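Local coordinates for water-soluble chlorophyll protein (Brassicaceae, PDB 5HPZ) that binds chlorophyll in a water-soluble tetramer built on the Kunitz-inhibitor fold and probably tunes the pigment's spectrum by deforming its ring, at residues A105-I113 with Q156-K165. Residues are numbered along the deposited sequence; the frame is centred on the assembly and turned at random.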
loop_
_atom_site.group_PDB
_atom_site.type_symbol
_atom_site.label_atom_id
_atom_site.label_comp_id
_atom_site.label_asym_id
_atom_site.label_seq_id
_atom_site.Cartn_x
_atom_site.Cartn_y
_atom_site.Cartn_z
ATOM N N ALA A 105 8.512 10.080 19.752
ATOM C CA ALA A 105 7.545 9.277 20.528
ATOM C C ALA A 105 6.443 10.188 21.042
ATOM O O ALA A 105 6.697 11.323 21.355
ATOM C CB ALA A 105 8.229 8.553 21.692
ATOM N N ALA A 106 5.218 9.694 21.111
ATOM C CA ALA A 106 4.102 10.491 21.637
ATOM C C ALA A 106 4.126 10.522 23.164
ATOM O O ALA A 106 4.768 9.662 23.801
ATOM C CB ALA A 106 2.787 9.889 21.154
ATOM N N LYS A 107 3.372 11.448 23.760
ATOM C CA LYS A 107 3.296 11.544 25.212
ATOM C C LYS A 107 2.875 10.216 25.803
ATOM O O LYS A 107 3.374 9.829 26.841
ATOM C CB LYS A 107 2.323 12.646 25.675
ATOM C CG LYS A 107 2.934 14.032 25.801
ATOM N N GLU A 108 1.954 9.511 25.145
ATOM C CA GLU A 108 1.656 8.099 25.477
ATOM C C GLU A 108 2.330 7.266 24.390
ATOM O O GLU A 108 1.822 7.168 23.300
ATOM C CB GLU A 108 0.129 7.862 25.460
ATOM C CG GLU A 108 -0.635 8.577 26.582
ATOM C CD GLU A 108 -2.102 8.155 26.666
ATOM O OE1 GLU A 108 -2.774 8.079 25.615
ATOM O OE2 GLU A 108 -2.599 7.917 27.773
ATOM N N PRO A 109 3.501 6.715 24.655
ATOM C CA PRO A 109 4.223 6.300 23.470
ATOM C C PRO A 109 3.733 4.973 22.925
ATOM O O PRO A 109 3.297 4.063 23.680
ATOM C CB PRO A 109 5.657 6.182 23.982
ATOM C CG PRO A 109 5.494 5.809 25.419
ATOM C CD PRO A 109 4.313 6.599 25.881
ATOM N N ALA A 110 3.856 4.830 21.631
ATOM C CA ALA A 110 3.403 3.614 21.004
ATOM C C ALA A 110 4.270 2.429 21.491
ATOM O O ALA A 110 5.423 2.592 21.808
ATOM C CB ALA A 110 3.495 3.759 19.527
ATOM N N ILE A 111 3.698 1.237 21.528
ATOM C CA ILE A 111 4.488 0.031 21.675
ATOM C C ILE A 111 4.892 -0.399 20.251
ATOM O O ILE A 111 4.039 -0.557 19.366
ATOM C CB ILE A 111 3.685 -1.118 22.321
ATOM C CG1 ILE A 111 3.008 -0.676 23.627
ATOM C CG2 ILE A 111 4.612 -2.316 22.629
ATOM C CD1 ILE A 111 3.955 -0.158 24.678
ATOM N N ILE A 112 6.183 -0.545 20.027
ATOM C CA ILE A 112 6.669 -0.875 18.701
ATOM C C ILE A 112 7.328 -2.250 18.693
ATOM O O ILE A 112 7.384 -2.942 19.713
ATOM C CB ILE A 112 7.629 0.180 18.213
ATOM C CG1 ILE A 112 8.706 0.401 19.265
ATOM C CG2 ILE A 112 6.878 1.465 17.936
ATOM C CD1 ILE A 112 10.002 0.975 18.771
ATOM N N ILE A 113 7.779 -2.666 17.528
ATOM C CA ILE A 113 8.422 -3.931 17.340
ATOM C C ILE A 113 9.840 -3.619 16.929
ATOM O O ILE A 113 10.091 -2.823 16.004
ATOM C CB ILE A 113 7.732 -4.785 16.287
ATOM C CG1 ILE A 113 6.260 -4.958 16.656
ATOM C CG2 ILE A 113 8.465 -6.119 16.145
ATOM C CD1 ILE A 113 5.452 -5.695 15.624
ATOM N N GLN A 156 -4.766 0.335 19.007
ATOM C CA GLN A 156 -3.326 0.306 18.867
ATOM C C GLN A 156 -2.706 0.347 20.249
ATOM O O GLN A 156 -3.167 1.138 21.103
ATOM C CB GLN A 156 -2.901 1.514 18.091
ATOM C CG GLN A 156 -1.431 1.665 18.079
ATOM C CD GLN A 156 -0.991 2.969 17.513
ATOM O OE1 GLN A 156 -1.718 3.641 16.801
ATOM N NE2 GLN A 156 0.232 3.336 17.834
ATOM N N LEU A 157 -1.639 -0.432 20.468
ATOM C CA LEU A 157 -1.019 -0.489 21.766
ATOM C C LEU A 157 -0.176 0.682 21.993
ATOM O O LEU A 157 0.653 1.017 21.158
ATOM C CB LEU A 157 -0.161 -1.733 21.974
ATOM C CG LEU A 157 -0.891 -2.949 22.506
ATOM C CD1 LEU A 157 -1.990 -3.430 21.537
ATOM C CD2 LEU A 157 0.095 -4.044 22.790
ATOM N N ILE A 158 -0.353 1.274 23.181
ATOM C CA ILE A 158 0.527 2.299 23.733
ATOM C C ILE A 158 0.864 2.027 25.197
ATOM O O ILE A 158 0.286 1.161 25.834
ATOM C CB ILE A 158 -0.145 3.658 23.678
ATOM C CG1 ILE A 158 -1.417 3.611 24.529
ATOM C CG2 ILE A 158 -0.372 4.061 22.221
ATOM C CD1 ILE A 158 -2.370 4.735 24.253
ATOM N N ALA A 159 1.850 2.729 25.735
ATOM C CA ALA A 159 2.088 2.755 27.167
ATOM C C ALA A 159 1.463 4.007 27.792
ATOM O O ALA A 159 1.652 5.118 27.326
ATOM C CB ALA A 159 3.585 2.682 27.515
ATOM N N THR A 160 0.740 3.804 28.885
ATOM C CA THR A 160 -0.053 4.869 29.459
ATOM C C THR A 160 -0.168 4.644 30.956
ATOM O O THR A 160 -0.125 3.507 31.430
ATOM C CB THR A 160 -1.467 4.854 28.851
ATOM O OG1 THR A 160 -2.214 5.960 29.331
ATOM C CG2 THR A 160 -2.227 3.603 29.213
ATOM N N ASN A 161 -0.311 5.723 31.712
ATOM C CA ASN A 161 -0.703 5.592 33.104
ATOM C C ASN A 161 -2.154 5.995 33.340
ATOM O O ASN A 161 -2.544 6.166 34.481
ATOM C CB ASN A 161 0.251 6.398 33.984
ATOM C CG ASN A 161 1.650 5.829 33.965
ATOM O OD1 ASN A 161 1.870 4.683 34.359
ATOM N ND2 ASN A 161 2.591 6.608 33.506
ATOM N N ASP A 162 -2.938 6.149 32.281
ATOM C CA ASP A 162 -4.383 6.290 32.408
ATOM C C ASP A 162 -5.055 4.932 32.607
ATOM O O ASP A 162 -5.128 4.100 31.659
ATOM C CB ASP A 162 -4.907 6.967 31.176
ATOM C CG ASP A 162 -6.379 7.207 31.212
ATOM O OD1 ASP A 162 -7.116 6.591 32.021
ATOM O OD2 ASP A 162 -6.780 8.012 30.357
ATOM N N ASP A 163 -5.536 4.712 33.830
ATOM C CA ASP A 163 -6.117 3.436 34.235
ATOM C C ASP A 163 -7.317 3.036 33.339
ATOM O O ASP A 163 -7.593 1.849 33.170
ATOM C CB ASP A 163 -6.602 3.475 35.721
ATOM C CG ASP A 163 -5.455 3.473 36.758
ATOM O OD1 ASP A 163 -4.279 3.222 36.419
ATOM O OD2 ASP A 163 -5.727 3.696 37.966
ATOM N N ALA A 164 -8.055 4.003 32.800
ATOM C CA ALA A 164 -9.213 3.666 31.973
ATOM C C ALA A 164 -8.769 3.069 30.585
ATOM O O ALA A 164 -9.582 2.521 29.833
ATOM C CB ALA A 164 -10.066 4.893 31.770
ATOM N N LYS A 165 -7.481 3.177 30.253
ATOM C CA LYS A 165 -7.016 2.693 28.983
ATOM C C LYS A 165 -6.349 1.328 29.019
ATOM O O LYS A 165 -5.958 0.812 27.963
ATOM C CB LYS A 165 -6.090 3.681 28.344
ATOM C CG LYS A 165 -6.801 4.924 27.875
ATOM C CD LYS A 165 -5.787 5.742 27.140
ATOM C CE LYS A 165 -6.382 7.088 26.839
ATOM N NZ LYS A 165 -5.316 8.095 26.850
HETATM O O HOH W 1 1.600 0.437 18.602
#
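In the beta-trefoil of this Kunitz-family protein, a single beta bridge, Ala110 with Ile158, joins the lead-in to strand 111-113 to strand 156-160, and a salt-bridge network lies beyond it, at the Thr160 end of the latter strand. Two backbone bonds frame the bridge: Ala159 N donates to Pro109 O at 2.8 Å, and Ile111 N reaches Leu157 O at 3.1 Å, almost straight at 176°. With CG1 anti to its carbonyl carbon (chi1 -52°), Ile111 lays CG1 obliquely against Leu157 CB, 3.7 Å away, while its CD1 packs on Ala159 CB; Ile45 and Val99 border this apolar cluster. Past the bridge the extended Glu108 chain runs alongside Thr160 and crosses Lys165 at about a right angle. Lys165 NZ meets Glu108 OE1 on the syn side at 2.8 Å, close to the carboxylate plane, and makes a weak bond to OE2 of the same carboxylate. Thr160 OG1 donates to Glu108 OE2 from well above that plane, and itself accepts from Asp162 N in an ST turn. An alanine in place of Glu108 would probably cost the Lys165 ammonium its close carboxylate partner, with the long Asp162 contact a poor substitute, and leave the Thr160 hydroxyl proton without its acceptor. On the Gln156 side of the bridge, a water lies 2.7 Å from Ile111 O and 2.8 Å from Leu157 O and accepts from Gln156 NE2.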